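Local coordinates for CPXV203 protein (Cowpox virus, PDB 4HKJ), which probably binds MHC class I molecules of the infected host cell and keeps them in the endoplasmic reticulum, blunting antigen presentation, at residues D[122-127]-D[144-149]; D[103-108]-D[131-136]. All coordinates share one frame; numbering follows the deposited sequence.

In the fold
The chain reaches segment 103-108 first, after the early strands of both sheets are laid down. It then runs through 122-127, 131-136 and 144-149. Contact 2 pairs 103-108 with 131-136 and closes a loop of 22 residues. Contact 1 joins 122-127 to 144-149 and closes one of 16 residues. The two loops cross, since each contact has one segment inside the loop of the other. Contact 2 lies within the mixed sheet. Contact 1 spans the gap to the antiparallel sheet. Strand 131-137 lies between 103-110 and 119-126. It pairs with the first in contact 2 and probably bonds the second through Leu122 to Val134 and Val125 to Ile132.

Contact 1: residues D[122-127]-D[144-149]; sequences LKYVES and LGVNYS
Ser127 OG lies 3.4 Å from Tyr148 OH. Its stronger partner is Leu130 O, so the contact with Tyr148 is at most a weak hydrogen bond. Val125 packs on the Tyr148 ring. CG1 of Val125 sits over one face, 4.2 Å from the ring centroid and 26° off the normal. With chi1 at -178°, CG1 is anti to the backbone N and comes over the ring, while CG2 meets Tyr148 CB. The two side chains cross at about a right angle.

At the other end Tyr124 reaches across to Leu144 and Val146. Val146 CG2 stands over one face of its ring, 4.1 Å from the centroid, in a CH-pi contact. Leu122 CD2 lies over the opposite face, so the ring is sandwiched. Leu144 CD2 comes in obliquely at Tyr124 CZ, 3.5 Å away. Tyr124 OH ends 3.1 Å from Leu144 O.

Tyr124 and Val125 are neighbours in sequence, yet both face Ile132 of the adjacent strand 131-137, a classic beta bulge. Strands 122-126 and 144-149 run nearly parallel, at 20°, with axes 8.0 Å apart. Within this chain they belong to the outermost strands of different sheets, though backbone atoms of Tyr124 and Glu126 bond to another protein chain of the assembly. Their apolar contact is that of a beta sandwich.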
# COMPACT_ATOMS: atom_id res chain seq x y z
N LEU D 122 17.34 4.42 -6.43
CA LEU D 122 16.09 5.17 -6.43
C LEU D 122 15.93 5.95 -5.13
O LEU D 122 16.14 5.42 -4.04
CB LEU D 122 14.91 4.22 -6.61
CG LEU D 122 13.52 4.88 -6.70
CD1 LEU D 122 13.37 5.65 -8.00
CD2 LEU D 122 12.43 3.83 -6.54
N LYS D 123 15.57 7.23 -5.26
CA LYS D 123 15.33 8.07 -4.09
C LYS D 123 13.88 7.92 -3.64
O LYS D 123 12.97 8.47 -4.25
CB LYS D 123 15.66 9.52 -4.41
CG LYS D 123 15.70 10.44 -3.20
CD LYS D 123 16.61 11.62 -3.45
CE LYS D 123 16.26 12.33 -4.75
NZ LYS D 123 17.22 13.42 -5.06
N TYR D 124 13.69 7.15 -2.57
CA TYR D 124 12.35 6.80 -2.10
C TYR D 124 11.69 7.91 -1.29
O TYR D 124 10.49 8.14 -1.41
CB TYR D 124 12.40 5.52 -1.27
CG TYR D 124 12.41 4.25 -2.09
CD1 TYR D 124 13.60 3.71 -2.56
CD2 TYR D 124 11.23 3.59 -2.39
CE1 TYR D 124 13.61 2.55 -3.31
CE2 TYR D 124 11.23 2.43 -3.14
CZ TYR D 124 12.42 1.91 -3.60
OH TYR D 124 12.41 0.76 -4.35
N VAL D 125 12.47 8.59 -0.45
CA VAL D 125 11.92 9.61 0.43
C VAL D 125 12.65 10.95 0.29
O VAL D 125 13.88 11.00 0.31
CB VAL D 125 11.96 9.16 1.91
CG1 VAL D 125 11.33 10.22 2.81
CG2 VAL D 125 11.25 7.83 2.09
N GLU D 126 11.88 12.02 0.14
CA GLU D 126 12.42 13.37 0.04
C GLU D 126 11.57 14.34 0.86
O GLU D 126 10.53 14.80 0.40
CB GLU D 126 12.47 13.82 -1.42
CG GLU D 126 12.99 15.23 -1.63
CD GLU D 126 14.50 15.33 -1.50
OE1 GLU D 126 15.17 14.28 -1.57
OE2 GLU D 126 15.01 16.45 -1.32
N SER D 127 12.02 14.63 2.08
CA SER D 127 11.29 15.54 2.95
C SER D 127 12.23 16.39 3.80
O SER D 127 13.45 16.20 3.78
CB SER D 127 10.33 14.76 3.86
OG SER D 127 11.04 13.92 4.74
N LEU D 144 11.07 -3.90 -3.86
CA LEU D 144 11.50 -3.25 -2.62
C LEU D 144 10.58 -2.09 -2.25
O LEU D 144 10.37 -1.18 -3.05
CB LEU D 144 12.95 -2.75 -2.75
CG LEU D 144 13.63 -2.19 -1.51
CD1 LEU D 144 15.07 -2.65 -1.44
CD2 LEU D 144 13.57 -0.67 -1.49
N GLY D 145 10.03 -2.15 -1.04
CA GLY D 145 9.18 -1.08 -0.54
C GLY D 145 9.77 -0.46 0.71
O GLY D 145 10.43 -1.14 1.49
N VAL D 146 9.55 0.83 0.89
CA VAL D 146 10.09 1.55 2.04
C VAL D 146 9.02 2.37 2.76
O VAL D 146 8.38 3.22 2.16
CB VAL D 146 11.23 2.49 1.64
CG1 VAL D 146 11.71 3.30 2.83
CG2 VAL D 146 12.38 1.71 1.02
N ASN D 147 8.85 2.11 4.05
CA ASN D 147 7.95 2.92 4.86
C ASN D 147 8.75 3.81 5.80
O ASN D 147 9.80 3.41 6.32
CB ASN D 147 6.97 2.04 5.64
CG ASN D 147 5.59 2.65 5.71
OD1 ASN D 147 4.76 2.43 4.83
ND2 ASN D 147 5.33 3.42 6.77
N TYR D 148 8.26 5.03 6.01
CA TYR D 148 9.00 6.04 6.75
C TYR D 148 8.12 6.75 7.77
O TYR D 148 6.99 7.15 7.47
CB TYR D 148 9.64 7.03 5.77
CG TYR D 148 9.81 8.44 6.29
CD1 TYR D 148 10.73 8.74 7.28
CD2 TYR D 148 9.06 9.48 5.75
CE1 TYR D 148 10.89 10.03 7.74
CE2 TYR D 148 9.21 10.78 6.20
CZ TYR D 148 10.13 11.05 7.20
OH TYR D 148 10.29 12.34 7.66
N SER D 149 8.64 6.90 8.99
CA SER D 149 7.90 7.55 10.07
C SER D 149 8.85 8.28 11.01
O SER D 149 9.77 7.68 11.58
CB SER D 149 7.08 6.52 10.84
OG SER D 149 6.30 7.15 11.85

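Contact 2: residues D[103-108]-D[131-136]; sequences HILISV and HITVKY
His131 stacks on His103, ring against ring. The two rings form an offset stack, with centroids 3.6 Å apart and planes only 8° from parallel. His103 NE2 lies over the centre of the His131 ring, and His131 ND1 lies over the His103 ring nearer its rim. The two side chains run side by side and point the same way. Both have CG anti to the carbonyl carbon, with chi1 at -81° in His103 and -62° in His131, which brings the rings face to face. His103 ND1 is bonded to Asp99 O, which helps to hold that ring in place.

Ile106 is gripped at both backbone ends. Its N bonds Thr133 O at 2.8 Å, and its O accepts Lys135 N at 2.8 Å. One residue bonding the two neighbours of its partner is the mark of parallel strands. This is the parallel pair of the mixed sheet, and the antiparallel strand 119-126 is made in the chain between its members. The Ile106 side chain lies on the buried face with Ile104, Val108, Ile132 and Val134, toward Met21 of the other sheet.

Lys135 is held through both its N and its O: the N bonds Ile106 O as above, and the O takes Val108 N at 2.7 Å. The same O receives a CA-H contact from Ser107 CA at 3.2 Å. Lys135 CD passes 4.2 Å from Ser107 OG, and the side chain also touches Phe119 and Thr121.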
# COMPACT_ATOMS: atom_id res chain seq x y z
N HIS D 103 20.53 12.66 5.76
CA HIS D 103 20.58 12.12 4.41
C HIS D 103 21.08 10.68 4.46
O HIS D 103 22.25 10.42 4.72
CB HIS D 103 21.48 12.97 3.51
CG HIS D 103 20.81 14.19 2.97
ND1 HIS D 103 20.64 15.34 3.72
CD2 HIS D 103 20.26 14.45 1.76
CE1 HIS D 103 20.02 16.25 2.99
NE2 HIS D 103 19.78 15.73 1.80
N ILE D 104 20.17 9.75 4.21
CA ILE D 104 20.46 8.32 4.36
C ILE D 104 20.68 7.63 3.02
O ILE D 104 19.87 7.76 2.10
CB ILE D 104 19.32 7.61 5.11
CG1 ILE D 104 19.06 8.27 6.46
CG2 ILE D 104 19.63 6.13 5.27
CD1 ILE D 104 20.26 8.25 7.38
N LEU D 105 21.78 6.89 2.91
CA LEU D 105 22.05 6.07 1.74
C LEU D 105 22.08 4.59 2.11
O LEU D 105 22.94 4.16 2.88
CB LEU D 105 23.36 6.48 1.08
CG LEU D 105 23.86 5.53 -0.02
CD1 LEU D 105 22.88 5.47 -1.18
CD2 LEU D 105 25.25 5.93 -0.49
N ILE D 106 21.15 3.82 1.57
CA ILE D 106 21.04 2.41 1.89
C ILE D 106 21.36 1.52 0.69
O ILE D 106 20.75 1.66 -0.37
CB ILE D 106 19.63 2.07 2.44
CG1 ILE D 106 19.39 2.82 3.75
CG2 ILE D 106 19.48 0.58 2.64
CD1 ILE D 106 18.04 2.56 4.37
N SER D 107 22.32 0.62 0.87
CA SER D 107 22.72 -0.29 -0.20
C SER D 107 22.38 -1.73 0.17
O SER D 107 22.83 -2.24 1.20
CB SER D 107 24.22 -0.16 -0.47
OG SER D 107 24.59 1.20 -0.64
N VAL D 108 21.58 -2.39 -0.67
CA VAL D 108 21.15 -3.75 -0.41
C VAL D 108 21.80 -4.76 -1.35
O VAL D 108 21.48 -4.82 -2.54
CB VAL D 108 19.62 -3.89 -0.49
CG1 VAL D 108 19.21 -5.32 -0.16
CG2 VAL D 108 18.94 -2.91 0.44
N HIS D 131 15.94 12.05 4.22
CA HIS D 131 16.16 11.70 2.82
C HIS D 131 16.58 10.23 2.74
O HIS D 131 17.61 9.84 3.29
CB HIS D 131 17.25 12.59 2.21
CG HIS D 131 16.90 14.04 2.18
ND1 HIS D 131 17.11 14.88 3.26
CD2 HIS D 131 16.37 14.82 1.21
CE1 HIS D 131 16.71 16.10 2.95
NE2 HIS D 131 16.26 16.09 1.71
N ILE D 132 15.78 9.42 2.05
CA ILE D 132 16.08 8.00 1.93
C ILE D 132 16.35 7.58 0.49
O ILE D 132 15.46 7.62 -0.36
CB ILE D 132 14.95 7.12 2.51
CG1 ILE D 132 14.76 7.42 4.00
CG2 ILE D 132 15.27 5.64 2.31
CD1 ILE D 132 13.71 6.55 4.67
N THR D 133 17.59 7.19 0.22
CA THR D 133 17.98 6.70 -1.10
C THR D 133 18.36 5.22 -1.02
O THR D 133 19.14 4.83 -0.15
CB THR D 133 19.16 7.50 -1.68
OG1 THR D 133 18.86 8.90 -1.62
CG2 THR D 133 19.42 7.11 -3.12
N VAL D 134 17.80 4.41 -1.91
CA VAL D 134 18.04 2.97 -1.88
C VAL D 134 18.70 2.46 -3.15
O VAL D 134 18.22 2.68 -4.26
CB VAL D 134 16.74 2.18 -1.63
CG1 VAL D 134 17.00 0.69 -1.70
CG2 VAL D 134 16.15 2.56 -0.28
N LYS D 135 19.82 1.76 -2.97
CA LYS D 135 20.54 1.13 -4.07
C LYS D 135 20.51 -0.38 -3.86
O LYS D 135 20.96 -0.88 -2.83
CB LYS D 135 21.99 1.63 -4.10
CG LYS D 135 22.91 0.86 -5.03
CD LYS D 135 24.36 1.25 -4.79
CE LYS D 135 25.31 0.44 -5.66
NZ LYS D 135 25.16 0.76 -7.11
N TYR D 136 19.98 -1.12 -4.83
CA TYR D 136 19.83 -2.56 -4.67
C TYR D 136 20.06 -3.37 -5.94
O TYR D 136 19.82 -2.89 -7.05
CB TYR D 136 18.46 -2.90 -4.06
CG TYR D 136 17.28 -2.58 -4.95
CD1 TYR D 136 16.77 -1.29 -5.01
CD2 TYR D 136 16.67 -3.56 -5.71
CE1 TYR D 136 15.69 -0.99 -5.82
CE2 TYR D 136 15.59 -3.27 -6.52
CZ TYR D 136 15.10 -1.99 -6.57
OH TYR D 136 14.02 -1.70 -7.38